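Local coordinates for DNA primase (Aquifex aeolicus, PDB 2AU3), which is a DnaG-type primase, an RNA polymerase that probably makes the short RNA primers from which DNA polymerase starts during replication, at residues A[244-249]-A[343-348]; A[310-315]-A[375-380]; A[354-359]-A[384-389]; A[361-366]-A[394-399]. All coordinates share one frame; numbering follows the deposited sequence.

In the fold
From the N terminus, the chain opens interaction 1 at 244-249 in the Toprim sheet and interaction 2 at 310-315, at the end of helix 298-313. Segment 343-348 closes interaction 1. Segments 354-359 and 361-366 then open interactions 3 and 4. The closing segments follow in the same order: 375-380 for interaction 2, 384-389 for 3 and 394-399 for 4. Interactions 1 and 2 cross, as do 2, 3 and 4 among themselves. Interaction 1 is complete before 3 and 4 begin, and none is nested. Interaction 1 packs a helix on the sheet. Interaction 2 joins the Toprim fold to the helical region, whose own helices are tied by 3 and 4.

Interaction 1: A[244-249]-A[343-348]; sequences EGFAIL and RLINSS
The Toprim sheet meets helix 338-347 here, through Phe246 and Ile248 on one side and Ile345 on the other. Ile345 uses both its branches. Its CD1 lies 3.9 Å from CD1 of Ile248, so the two isoleucines meet through their end methyls, with the side chains crossing at about a right angle. Its CG2 lies 4.3 Å from CE1 of Phe246, an oblique approach to the ring. The torsions explain this split. In Ile345 CG1 stands anti to the carbonyl carbon (chi1 -73°) and CD1 continues in an extended line, while CG2 takes the place anti to the backbone N. The contact is apolar, with no hydrogen bond across it.

Strand 247-249 is the middle strand of the five-stranded mixed Toprim sheet and runs parallel to 267-270 and 289-293. Ile345 also packs on Tyr291 of the adjacent strand 289-293 and Val321 of the outermost strand 317-321, so helix 338-347 rests across several strands. The Phe246 ring meets the Tyr291 ring as well. Just past the strand, the side chain of Glu251, predicted to bind catalytic magnesium, lies about 10 Å from the side chain of Ile248.

At the C-terminal end of the helix two serine hydroxyls converge on one carbonyl. Ser347 OG donates to Leu344 O at 3.0 Å, and Ser348 OG donates to Leu344 O at 2.8 Å. They come from opposite faces of the carbonyl plane, each tilted out of it by about 30°. The backbone bond from Ser347 N to Arg343 O, 2.8 Å, belongs to the same last turn.

Interaction 2: A[310-315]-A[375-380]; sequences LLLSAG and GFISDG
The ring of Phe376 meets Ser313 obliquely, with the serine OG 3.8 Å from ring atom CD1. A second ring, that of Tyr372, stands edge-to-face with it, a T-shaped pair. The Ser313 hydroxyl makes its hydrogen bond to Pro309 O, one turn back in its own helix. Its approach to the phenylalanine is a van der Waals contact.

The backbones come very close. Phe376 O accepts a CA-H...O contact from Ser313 CA at 3.5 Å, with an angle of 139° at the hydrogen. At the root of the phenylalanine, Leu312 CB touches Phe376 CB at 3.8 Å. Leu312 CD2 touches Ile377 CD1, also at 3.8 Å, and these two side chains cross obliquely. The chain of Ile377 starts away from the helix, but its second torsion (chi2 -40°) folds CD1 back toward Leu312.

Helix 298-313 of the Toprim fold ends here in a Schellman motif, with Gly315 in the position of positive phi. Its N bonds to Leu312 O at 2.8 Å. The turn between helices 363-374 and 380-394 of the helical region lies against this helix end. Phe352 of helix 351-358 packs on both Leu312 and Ile377 and extends the apolar patch.

One water joins the two segments. It donates to Leu312 O at 3.1 Å and is hydrogen-bonded to Ser378 OG at 2.6 Å. Leu312 O thus serves both the helix end and the bridge. Further along the turn, Asp379 holds the N-cap position of helix 380-394, and its OD1 weakly accepts from Val381 N.

Interaction 3: A[354-359]-A[384-389]; sequences TLIKTA and FALASE
The two helical segments come nearest at Ile356 and Glu389, whose CA atoms lie 7.8 Å apart. Their side chains cross at about a right angle. Ile356 sets its two methyls against the carboxylate: CD1 lies 3.5 Å from Glu389 OE1, and CG2 lies 3.8 Å from Glu389 OE2. The glutamate reaches them with CG anti to its backbone N (chi1 -151°) and an extended chain beyond. This is van der Waals contact between a polar end and a hydrocarbon branch, with no hydrogen bond between the segments. Ile356 CD1 also meets Leu386 CD2, more loosely, at 4.3 Å.

Each helix carries a hydroxyl turned back on its own carbonyl. Thr358 OG1 donates to Thr354 O at 2.7 Å, and Ser388 OG donates to Phe384 O at 2.8 Å. In both cases the residue's own N bonds to the opposite face of the same carbonyl. Ser388 OG also lies over one face of the Phe384 ring, offset toward the rim.

Both helices belong to the DnaG helical domain, away from the metal sites. Ile356 touches Phe370 of helix 363-374 and Phe390 of helix 380-394, so it is wedged where helix 351-358 meets both.

Interaction 4: A[361-366]-A[394-399]; sequences ENLEEK and YKVPME
Leu363 and Tyr394 carry the apolar part of this contact. Leu363 CD1 presses against the root of the tyrosine ring, 3.4 Å from Tyr394 CG and 3.5 Å from Tyr394 CB. The approach is oblique and tight. CG of Leu363 stands anti to the backbone N (chi1 -162°), which sends the fork of the leucine toward the tyrosine. The other methyl, Leu363 CD2, reaches Val396 CG2 at 4.3 Å. With an alanine here, both methyls would go, which would probably leave a gap beside the ring root of Tyr394 and take from Val396 one of its apolar neighbours.

The hydrogen bonds lie within segment 361-366 or lead outside the pair. Asn362 is the N-cap of helix 363-374. Its OD1 accepts from Glu365 N at 3.1 Å, nearly straight at 163°, with the donor 56° out of the amide plane. Tyr394 OH bonds to Ile356 O, so the phenol end is tied to helix 351-358.

Within the segment a long ionic pair joins Lys366 NZ to Glu361 OE1, 3.9 Å apart. The same NZ also bonds to Thr358 OG1.

In the helical region, the start of helix 363-374 thus meets the end of helix 380-394 and the loop after it mainly through hydrocarbon. The polar groups fix the start of one helix and the tyrosine hydroxyl. This probably sets the direction of the ring against which Leu363 packs.

Interaction 1: A[244-249]-A[343-348]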
loop_
_atom_site.group_PDB
_atom_site.type_symbol
_atom_site.label_atom_id
_atom_site.label_comp_id
_atom_site.label_asym_id
_atom_site.label_seq_id
_atom_site.Cartn_x
_atom_site.Cartn_y
_atom_site.Cartn_z
ATOM N N GLU A 244 -15.723 7.508 1.223
ATOM C CA GLU A 244 -15.857 8.558 0.187
ATOM C C GLU A 244 -16.592 8.116 -1.089
ATOM O O GLU A 244 -17.157 8.942 -1.805
ATOM C CB GLU A 244 -14.503 9.197 -0.141
ATOM C CG GLU A 244 -13.891 9.895 1.077
ATOM C CD GLU A 244 -12.534 10.515 0.809
ATOM O OE1 GLU A 244 -11.517 10.010 1.370
ATOM O OE2 GLU A 244 -12.484 11.527 0.069
ATOM N N GLY A 245 -16.646 6.818 -1.327
ATOM C CA GLY A 245 -17.374 6.305 -2.475
ATOM C C GLY A 245 -16.556 6.320 -3.752
ATOM O O GLY A 245 -17.090 6.057 -4.833
ATOM N N PHE A 246 -15.258 6.594 -3.639
ATOM C CA PHE A 246 -14.364 6.469 -4.792
ATOM C C PHE A 246 -12.924 6.272 -4.334
ATOM O O PHE A 246 -12.601 6.495 -3.153
ATOM C CB PHE A 246 -14.493 7.685 -5.734
ATOM C CG PHE A 246 -13.951 8.985 -5.152
ATOM C CD1 PHE A 246 -12.672 9.439 -5.497
ATOM C CD2 PHE A 246 -14.728 9.764 -4.280
ATOM C CE1 PHE A 246 -12.165 10.625 -4.979
ATOM C CE2 PHE A 246 -14.226 10.974 -3.747
ATOM C CZ PHE A 246 -12.934 11.400 -4.097
ATOM N N ALA A 247 -12.069 5.870 -5.265
ATOM C CA ALA A 247 -10.656 5.743 -5.003
ATOM C C ALA A 247 -9.932 6.667 -5.970
ATOM O O ALA A 247 -10.439 6.940 -7.054
ATOM C CB ALA A 247 -10.197 4.290 -5.221
ATOM N N ILE A 248 -8.731 7.103 -5.591
ATOM C CA ILE A 248 -7.863 7.828 -6.509
ATOM C C ILE A 248 -6.700 6.882 -6.843
ATOM O O ILE A 248 -6.129 6.315 -5.948
ATOM C CB ILE A 248 -7.340 9.145 -5.858
ATOM C CG1 ILE A 248 -8.506 10.103 -5.555
ATOM C CG2 ILE A 248 -6.237 9.808 -6.788
ATOM C CD1 ILE A 248 -8.220 11.176 -4.424
ATOM N N LEU A 249 -6.433 6.652 -8.141
ATOM C CA LEU A 249 -5.305 5.849 -8.569
ATOM C C LEU A 249 -4.179 6.742 -9.039
ATOM O O LEU A 249 -4.348 7.566 -9.938
ATOM C CB LEU A 249 -5.735 4.841 -9.681
ATOM C CG LEU A 249 -4.659 3.954 -10.336
ATOM C CD1 LEU A 249 -4.178 2.828 -9.403
ATOM C CD2 LEU A 249 -5.182 3.387 -11.704
ATOM N N ARG A 343 -10.013 19.912 -5.414
ATOM C CA ARG A 343 -10.936 20.528 -6.345
ATOM C C ARG A 343 -10.756 20.044 -7.803
ATOM O O ARG A 343 -11.748 19.780 -8.498
ATOM C CB ARG A 343 -10.886 22.055 -6.232
ATOM C CG ARG A 343 -11.215 22.572 -4.793
ATOM C CD ARG A 343 -12.665 22.323 -4.346
ATOM N NE ARG A 343 -13.630 22.699 -5.393
ATOM C CZ ARG A 343 -14.117 23.927 -5.579
ATOM N NH1 ARG A 343 -13.747 24.927 -4.790
ATOM N NH2 ARG A 343 -14.972 24.158 -6.575
ATOM N N LEU A 344 -9.509 19.939 -8.266
ATOM C CA LEU A 344 -9.230 19.428 -9.624
ATOM C C LEU A 344 -9.852 18.029 -9.806
ATOM O O LEU A 344 -10.492 17.710 -10.832
ATOM C CB LEU A 344 -7.720 19.339 -9.857
ATOM C CG LEU A 344 -7.323 18.918 -11.299
ATOM C CD1 LEU A 344 -7.705 20.030 -12.275
ATOM C CD2 LEU A 344 -5.838 18.624 -11.401
ATOM N N ILE A 345 -9.630 17.191 -8.801
ATOM C CA ILE A 345 -10.095 15.829 -8.825
ATOM C C ILE A 345 -11.628 15.827 -8.912
ATOM O O ILE A 345 -12.205 15.230 -9.834
ATOM C CB ILE A 345 -9.553 15.075 -7.588
ATOM C CG1 ILE A 345 -8.054 14.807 -7.764
ATOM C CG2 ILE A 345 -10.338 13.754 -7.349
ATOM C CD1 ILE A 345 -7.339 14.317 -6.489
ATOM N N ASN A 346 -12.272 16.553 -7.999
ATOM C CA ASN A 346 -13.725 16.714 -8.043
ATOM C C ASN A 346 -14.331 17.278 -9.344
ATOM O O ASN A 346 -15.392 16.801 -9.811
ATOM C CB ASN A 346 -14.214 17.516 -6.833
ATOM C CG ASN A 346 -15.741 17.525 -6.718
ATOM O OD1 ASN A 346 -16.345 16.539 -6.285
ATOM N ND2 ASN A 346 -16.372 18.641 -7.117
ATOM N N SER A 347 -13.657 18.266 -9.935
ATOM C CA SER A 347 -14.108 18.915 -11.171
ATOM C C SER A 347 -13.944 18.042 -12.428
ATOM O O SER A 347 -14.451 18.387 -13.504
ATOM C CB SER A 347 -13.359 20.238 -11.380
ATOM O OG SER A 347 -12.067 20.016 -11.980
ATOM N N SER A 348 -13.215 16.933 -12.287
ATOM C CA SER A 348 -12.944 16.022 -13.394
ATOM C C SER A 348 -14.176 15.197 -13.807
ATOM O O SER A 348 -14.754 14.484 -12.991
ATOM C CB SER A 348 -11.775 15.102 -13.036
ATOM O OG SER A 348 -10.580 15.848 -12.859
#

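Interaction 2: A[310-315]-A[375-380]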
loop_
_atom_site.group_PDB
_atom_site.type_symbol
_atom_site.label_atom_id
_atom_site.label_comp_id
_atom_site.label_asym_id
_atom_site.label_seq_id
_atom_site.Cartn_x
_atom_site.Cartn_y
_atom_site.Cartn_z
ATOM N N LEU A 310 -8.689 -1.650 -18.447
ATOM C CA LEU A 310 -8.645 -2.631 -17.344
ATOM C C LEU A 310 -9.665 -2.269 -16.272
ATOM O O LEU A 310 -10.335 -3.154 -15.732
ATOM C CB LEU A 310 -7.253 -2.738 -16.708
ATOM C CG LEU A 310 -6.037 -2.753 -17.645
ATOM C CD1 LEU A 310 -4.780 -2.776 -16.798
ATOM C CD2 LEU A 310 -6.075 -3.932 -18.612
ATOM N N LEU A 311 -9.792 -0.976 -15.990
ATOM C CA LEU A 311 -10.779 -0.507 -15.008
ATOM C C LEU A 311 -12.218 -0.724 -15.518
ATOM O O LEU A 311 -13.081 -1.232 -14.776
ATOM C CB LEU A 311 -10.515 0.959 -14.619
ATOM C CG LEU A 311 -9.165 1.165 -13.900
ATOM C CD1 LEU A 311 -8.859 2.623 -13.753
ATOM C CD2 LEU A 311 -9.186 0.490 -12.517
ATOM N N LEU A 312 -12.463 -0.336 -16.773
ATOM C CA LEU A 312 -13.769 -0.563 -17.394
ATOM C C LEU A 312 -14.168 -2.040 -17.344
ATOM O O LEU A 312 -15.278 -2.357 -16.936
ATOM C CB LEU A 312 -13.842 0.018 -18.817
ATOM C CG LEU A 312 -13.687 1.537 -18.919
ATOM C CD1 LEU A 312 -13.599 1.993 -20.387
ATOM C CD2 LEU A 312 -14.821 2.281 -18.172
ATOM N N SER A 313 -13.246 -2.940 -17.698
ATOM C CA SER A 313 -13.528 -4.378 -17.706
ATOM C C SER A 313 -13.928 -4.881 -16.325
ATOM O O SER A 313 -14.759 -5.790 -16.203
ATOM C CB SER A 313 -12.319 -5.174 -18.193
ATOM O OG SER A 313 -11.919 -4.719 -19.461
ATOM N N ALA A 314 -13.330 -4.291 -15.291
ATOM C CA ALA A 314 -13.624 -4.681 -13.926
ATOM C C ALA A 314 -14.902 -4.020 -13.437
ATOM O O ALA A 314 -15.309 -4.250 -12.313
ATOM C CB ALA A 314 -12.460 -4.342 -13.018
ATOM N N GLY A 315 -15.531 -3.200 -14.282
ATOM C CA GLY A 315 -16.845 -2.640 -13.984
ATOM C C GLY A 315 -16.794 -1.361 -13.158
ATOM O O GLY A 315 -17.724 -1.013 -12.425
ATOM N N GLY A 375 -16.127 -0.705 -25.879
ATOM C CA GLY A 375 -15.982 -2.134 -26.056
ATOM C C GLY A 375 -15.528 -2.869 -24.800
ATOM O O GLY A 375 -15.374 -4.091 -24.819
ATOM N N PHE A 376 -15.298 -2.130 -23.710
ATOM C CA PHE A 376 -14.840 -2.743 -22.442
ATOM C C PHE A 376 -15.935 -2.726 -21.351
ATOM O O PHE A 376 -15.739 -3.222 -20.224
ATOM C CB PHE A 376 -13.541 -2.079 -21.949
ATOM C CG PHE A 376 -12.382 -2.200 -22.909
ATOM C CD1 PHE A 376 -11.667 -3.394 -23.027
ATOM C CD2 PHE A 376 -11.988 -1.114 -23.686
ATOM C CE1 PHE A 376 -10.590 -3.512 -23.925
ATOM C CE2 PHE A 376 -10.882 -1.212 -24.558
ATOM C CZ PHE A 376 -10.198 -2.416 -24.688
ATOM N N ILE A 377 -17.083 -2.157 -21.706
ATOM C CA ILE A 377 -18.254 -2.089 -20.830
ATOM C C ILE A 377 -18.954 -3.430 -20.861
ATOM O O ILE A 377 -19.406 -3.872 -21.920
ATOM C CB ILE A 377 -19.218 -0.954 -21.341
ATOM C CG1 ILE A 377 -18.555 0.414 -21.195
ATOM C CG2 ILE A 377 -20.554 -0.947 -20.598
ATOM C CD1 ILE A 377 -17.763 0.560 -19.902
ATOM N N SER A 378 -19.056 -4.101 -19.717
ATOM C CA SER A 378 -19.768 -5.389 -19.709
ATOM C C SER A 378 -21.280 -5.222 -19.527
ATOM O O SER A 378 -22.060 -6.066 -19.965
ATOM C CB SER A 378 -19.175 -6.379 -18.703
ATOM O OG SER A 378 -19.584 -6.072 -17.384
ATOM N N ASP A 379 -21.683 -4.099 -18.933
ATOM C CA ASP A 379 -23.099 -3.761 -18.800
ATOM C C ASP A 379 -23.681 -3.261 -20.137
ATOM O O ASP A 379 -23.570 -2.078 -20.481
ATOM C CB ASP A 379 -23.296 -2.712 -17.697
ATOM C CG ASP A 379 -24.761 -2.521 -17.328
ATOM O OD1 ASP A 379 -25.623 -3.010 -18.079
ATOM O OD2 ASP A 379 -25.144 -1.904 -16.302
ATOM N N GLY A 380 -24.300 -4.172 -20.883
ATOM C CA GLY A 380 -24.890 -3.854 -22.178
ATOM C C GLY A 380 -25.966 -2.779 -22.171
ATOM O O GLY A 380 -26.083 -2.001 -23.126
HETATM O O HOH W 1 -17.555 -4.494 -16.948
#

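Interaction 3: A[354-359]-A[384-389]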
loop_
_atom_site.group_PDB
_atom_site.type_symbol
_atom_site.label_atom_id
_atom_site.label_comp_id
_atom_site.label_asym_id
_atom_site.label_seq_id
_atom_site.Cartn_x
_atom_site.Cartn_y
_atom_site.Cartn_z
ATOM N N THR A 354 -17.426 12.956 -20.614
ATOM C CA THR A 354 -16.411 13.857 -21.165
ATOM C C THR A 354 -16.140 13.656 -22.681
ATOM O O THR A 354 -16.008 14.631 -23.427
ATOM C CB THR A 354 -15.103 13.780 -20.331
ATOM O OG1 THR A 354 -15.411 14.027 -18.957
ATOM C CG2 THR A 354 -14.152 14.925 -20.683
ATOM N N LEU A 355 -16.059 12.408 -23.139
ATOM C CA LEU A 355 -16.001 12.153 -24.589
ATOM C C LEU A 355 -17.202 12.749 -25.324
ATOM O O LEU A 355 -17.038 13.442 -26.314
ATOM C CB LEU A 355 -15.914 10.658 -24.898
ATOM C CG LEU A 355 -14.490 10.129 -24.720
ATOM C CD1 LEU A 355 -14.527 8.619 -24.563
ATOM C CD2 LEU A 355 -13.588 10.531 -25.901
ATOM N N ILE A 356 -18.399 12.480 -24.826
ATOM C CA ILE A 356 -19.621 13.032 -25.418
ATOM C C ILE A 356 -19.572 14.562 -25.456
ATOM O O ILE A 356 -19.950 15.166 -26.457
ATOM C CB ILE A 356 -20.891 12.504 -24.682
ATOM C CG1 ILE A 356 -21.085 11.015 -24.987
ATOM C CG2 ILE A 356 -22.133 13.293 -25.078
ATOM C CD1 ILE A 356 -21.982 10.248 -23.996
ATOM N N LYS A 357 -19.085 15.176 -24.383
ATOM C CA LYS A 357 -18.978 16.636 -24.293
ATOM C C LYS A 357 -17.964 17.237 -25.283
ATOM O O LYS A 357 -18.206 18.324 -25.854
ATOM C CB LYS A 357 -18.625 17.044 -22.866
ATOM C CG LYS A 357 -18.894 18.515 -22.531
ATOM C CD LYS A 357 -18.259 18.916 -21.189
ATOM C CE LYS A 357 -17.921 20.405 -21.156
ATOM N NZ LYS A 357 -18.795 21.209 -20.220
ATOM N N THR A 358 -16.845 16.533 -25.489
ATOM C CA THR A 358 -15.723 17.068 -26.267
ATOM C C THR A 358 -15.523 16.484 -27.683
ATOM O O THR A 358 -14.639 16.925 -28.414
ATOM C CB THR A 358 -14.402 16.971 -25.467
ATOM O OG1 THR A 358 -14.164 15.610 -25.075
ATOM C CG2 THR A 358 -14.506 17.722 -24.144
ATOM N N ALA A 359 -16.325 15.495 -28.067
ATOM C CA ALA A 359 -16.147 14.864 -29.372
ATOM C C ALA A 359 -16.147 15.921 -30.477
ATOM O O ALA A 359 -15.438 15.776 -31.471
ATOM C CB ALA A 359 -17.208 13.817 -29.621
ATOM N N PHE A 384 -25.417 0.542 -24.286
ATOM C CA PHE A 384 -26.371 1.015 -25.285
ATOM C C PHE A 384 -26.784 2.480 -25.109
ATOM O O PHE A 384 -26.939 3.220 -26.092
ATOM C CB PHE A 384 -27.626 0.126 -25.304
ATOM C CG PHE A 384 -28.678 0.599 -26.257
ATOM C CD1 PHE A 384 -28.653 0.203 -27.591
ATOM C CD2 PHE A 384 -29.680 1.464 -25.829
ATOM C CE1 PHE A 384 -29.633 0.648 -28.488
ATOM C CE2 PHE A 384 -30.663 1.918 -26.707
ATOM C CZ PHE A 384 -30.636 1.502 -28.049
ATOM N N ALA A 385 -27.024 2.864 -23.858
ATOM C CA ALA A 385 -27.416 4.228 -23.513
ATOM C C ALA A 385 -26.319 5.200 -23.889
ATOM O O ALA A 385 -26.590 6.298 -24.378
ATOM C CB ALA A 385 -27.703 4.328 -22.036
ATOM N N LEU A 386 -25.074 4.781 -23.667
ATOM C CA LEU A 386 -23.936 5.612 -24.034
ATOM C C LEU A 386 -23.844 5.724 -25.552
ATOM O O LEU A 386 -23.676 6.821 -26.081
ATOM C CB LEU A 386 -22.630 5.086 -23.407
ATOM C CG LEU A 386 -22.534 5.271 -21.882
ATOM C CD1 LEU A 386 -21.386 4.436 -21.258
ATOM C CD2 LEU A 386 -22.421 6.745 -21.471
ATOM N N ALA A 387 -24.004 4.600 -26.252
ATOM C CA ALA A 387 -23.986 4.618 -27.706
ATOM C C ALA A 387 -25.116 5.498 -28.233
ATOM O O ALA A 387 -24.901 6.309 -29.121
ATOM C CB ALA A 387 -24.081 3.208 -28.282
ATOM N N SER A 388 -26.311 5.355 -27.656
ATOM C CA SER A 388 -27.471 6.126 -28.097
ATOM C C SER A 388 -27.234 7.624 -27.988
ATOM O O SER A 388 -27.560 8.365 -28.905
ATOM C CB SER A 388 -28.727 5.731 -27.314
ATOM O OG SER A 388 -29.010 4.370 -27.510
ATOM N N GLU A 389 -26.665 8.054 -26.866
ATOM C CA GLU A 389 -26.418 9.470 -26.602
ATOM C C GLU A 389 -25.462 10.067 -27.639
ATOM O O GLU A 389 -25.714 11.157 -28.176
ATOM C CB GLU A 389 -25.849 9.650 -25.186
ATOM C CG GLU A 389 -26.173 10.978 -24.516
ATOM C CD GLU A 389 -25.403 11.198 -23.207
ATOM O OE1 GLU A 389 -25.142 10.215 -22.474
ATOM O OE2 GLU A 389 -25.066 12.367 -22.900
#

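Interaction 4: A[361-366]-A[394-399]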
loop_
_atom_site.group_PDB
_atom_site.type_symbol
_atom_site.label_atom_id
_atom_site.label_comp_id
_atom_site.label_asym_id
_atom_site.label_seq_id
_atom_site.Cartn_x
_atom_site.Cartn_y
_atom_site.Cartn_z
ATOM N N GLU A 361 -14.485 18.430 -30.727
ATOM C CA GLU A 361 -13.116 18.868 -31.039
ATOM C C GLU A 361 -12.592 18.229 -32.320
ATOM O O GLU A 361 -11.970 18.901 -33.155
ATOM C CB GLU A 361 -12.164 18.521 -29.895
ATOM C CG GLU A 361 -11.863 19.662 -28.947
ATOM C CD GLU A 361 -11.614 19.184 -27.529
ATOM O OE1 GLU A 361 -10.820 18.225 -27.345
ATOM O OE2 GLU A 361 -12.207 19.771 -26.594
ATOM N N ASN A 362 -12.846 16.927 -32.450
ATOM C CA ASN A 362 -12.275 16.083 -33.499
ATOM C C ASN A 362 -13.146 14.838 -33.636
ATOM O O ASN A 362 -12.784 13.753 -33.155
ATOM C CB ASN A 362 -10.839 15.684 -33.125
ATOM C CG ASN A 362 -10.062 15.071 -34.287
ATOM O OD1 ASN A 362 -10.610 14.342 -35.123
ATOM N ND2 ASN A 362 -8.759 15.345 -34.322
ATOM N N LEU A 363 -14.300 14.988 -34.273
ATOM C CA LEU A 363 -15.270 13.899 -34.295
ATOM C C LEU A 363 -14.629 12.567 -34.697
ATOM O O LEU A 363 -14.920 11.526 -34.101
ATOM C CB LEU A 363 -16.480 14.224 -35.184
ATOM C CG LEU A 363 -17.726 13.356 -34.932
ATOM C CD1 LEU A 363 -18.173 13.442 -33.482
ATOM C CD2 LEU A 363 -18.882 13.704 -35.883
ATOM N N GLU A 364 -13.745 12.620 -35.690
ATOM C CA GLU A 364 -13.051 11.434 -36.190
ATOM C C GLU A 364 -12.263 10.717 -35.102
ATOM O O GLU A 364 -12.444 9.527 -34.884
ATOM C CB GLU A 364 -12.103 11.805 -37.329
ATOM C CG GLU A 364 -12.786 11.966 -38.674
ATOM C CD GLU A 364 -13.363 10.663 -39.202
ATOM O OE1 GLU A 364 -13.204 9.606 -38.524
ATOM O OE2 GLU A 364 -13.974 10.697 -40.300
ATOM N N GLU A 365 -11.381 11.449 -34.429
ATOM C CA GLU A 365 -10.502 10.845 -33.435
ATOM C C GLU A 365 -11.284 10.490 -32.180
ATOM O O GLU A 365 -11.018 9.478 -31.554
ATOM C CB GLU A 365 -9.333 11.781 -33.108
ATOM C CG GLU A 365 -8.172 11.132 -32.359
ATOM C CD GLU A 365 -7.529 9.967 -33.107
ATOM O OE1 GLU A 365 -7.489 9.998 -34.366
ATOM O OE2 GLU A 365 -7.053 9.021 -32.426
ATOM N N LYS A 366 -12.267 11.316 -31.845
ATOM C CA LYS A 366 -13.021 11.159 -30.606
ATOM C C LYS A 366 -14.024 10.009 -30.703
ATOM O O LYS A 366 -14.345 9.363 -29.701
ATOM C CB LYS A 366 -13.731 12.463 -30.224
ATOM C CG LYS A 366 -12.799 13.597 -29.744
ATOM C CD LYS A 366 -12.416 13.439 -28.276
ATOM C CE LYS A 366 -12.199 14.770 -27.604
ATOM N NZ LYS A 366 -11.722 14.600 -26.205
ATOM N N TYR A 394 -23.990 13.143 -32.299
ATOM C CA TYR A 394 -23.102 13.392 -33.465
ATOM C C TYR A 394 -23.476 12.682 -34.778
ATOM O O TYR A 394 -22.761 12.795 -35.770
ATOM C CB TYR A 394 -21.648 13.083 -33.089
ATOM C CG TYR A 394 -21.194 13.916 -31.908
ATOM C CD1 TYR A 394 -20.841 15.252 -32.074
ATOM C CD2 TYR A 394 -21.145 13.371 -30.624
ATOM C CE1 TYR A 394 -20.435 16.017 -31.006
ATOM C CE2 TYR A 394 -20.733 14.124 -29.547
ATOM C CZ TYR A 394 -20.381 15.453 -29.748
ATOM O OH TYR A 394 -19.968 16.217 -28.695
ATOM N N LYS A 395 -24.605 11.968 -34.753
ATOM C CA LYS A 395 -25.169 11.283 -35.927
ATOM C C LYS A 395 -24.332 10.111 -36.447
ATOM O O LYS A 395 -24.559 9.608 -37.557
ATOM C CB LYS A 395 -25.454 12.296 -37.047
ATOM C CG LYS A 395 -26.668 13.184 -36.781
ATOM C CD LYS A 395 -27.073 13.954 -38.030
ATOM C CE LYS A 395 -27.320 15.415 -37.708
ATOM N NZ LYS A 395 -26.925 16.317 -38.827
ATOM N N VAL A 396 -23.382 9.657 -35.634
ATOM C CA VAL A 396 -22.566 8.512 -35.998
ATOM C C VAL A 396 -23.426 7.249 -35.876
ATOM O O VAL A 396 -24.068 7.044 -34.844
ATOM C CB VAL A 396 -21.292 8.432 -35.131
ATOM C CG1 VAL A 396 -20.402 7.261 -35.571
ATOM C CG2 VAL A 396 -20.519 9.734 -35.234
ATOM N N PRO A 397 -23.489 6.444 -36.944
ATOM C CA PRO A 397 -24.383 5.275 -36.981
ATOM C C PRO A 397 -24.121 4.303 -35.827
ATOM O O PRO A 397 -22.969 4.057 -35.466
ATOM C CB PRO A 397 -24.061 4.625 -38.334
ATOM C CG PRO A 397 -23.533 5.756 -39.178
ATOM C CD PRO A 397 -22.738 6.601 -38.206
ATOM N N MET A 398 -25.198 3.790 -35.245
ATOM C CA MET A 398 -25.119 2.864 -34.127
ATOM C C MET A 398 -24.183 1.671 -34.398
ATOM O O MET A 398 -23.532 1.146 -33.484
ATOM C CB MET A 398 -26.530 2.383 -33.748
ATOM C CG MET A 398 -27.329 3.405 -32.922
ATOM S SD MET A 398 -26.523 3.844 -31.334
ATOM C CE MET A 398 -26.562 2.272 -30.499
ATOM N N GLU A 399 -24.108 1.267 -35.661
ATOM C CA GLU A 399 -23.306 0.121 -36.059
ATOM C C GLU A 399 -21.802 0.438 -36.122
ATOM O O GLU A 399 -20.973 -0.466 -35.999
ATOM C CB GLU A 399 -23.830 -0.505 -37.377
ATOM C CG GLU A 399 -24.643 0.423 -38.295
ATOM C CD GLU A 399 -26.049 0.739 -37.780
ATOM O OE1 GLU A 399 -26.873 -0.203 -37.641
ATOM O OE2 GLU A 399 -26.337 1.932 -37.518
#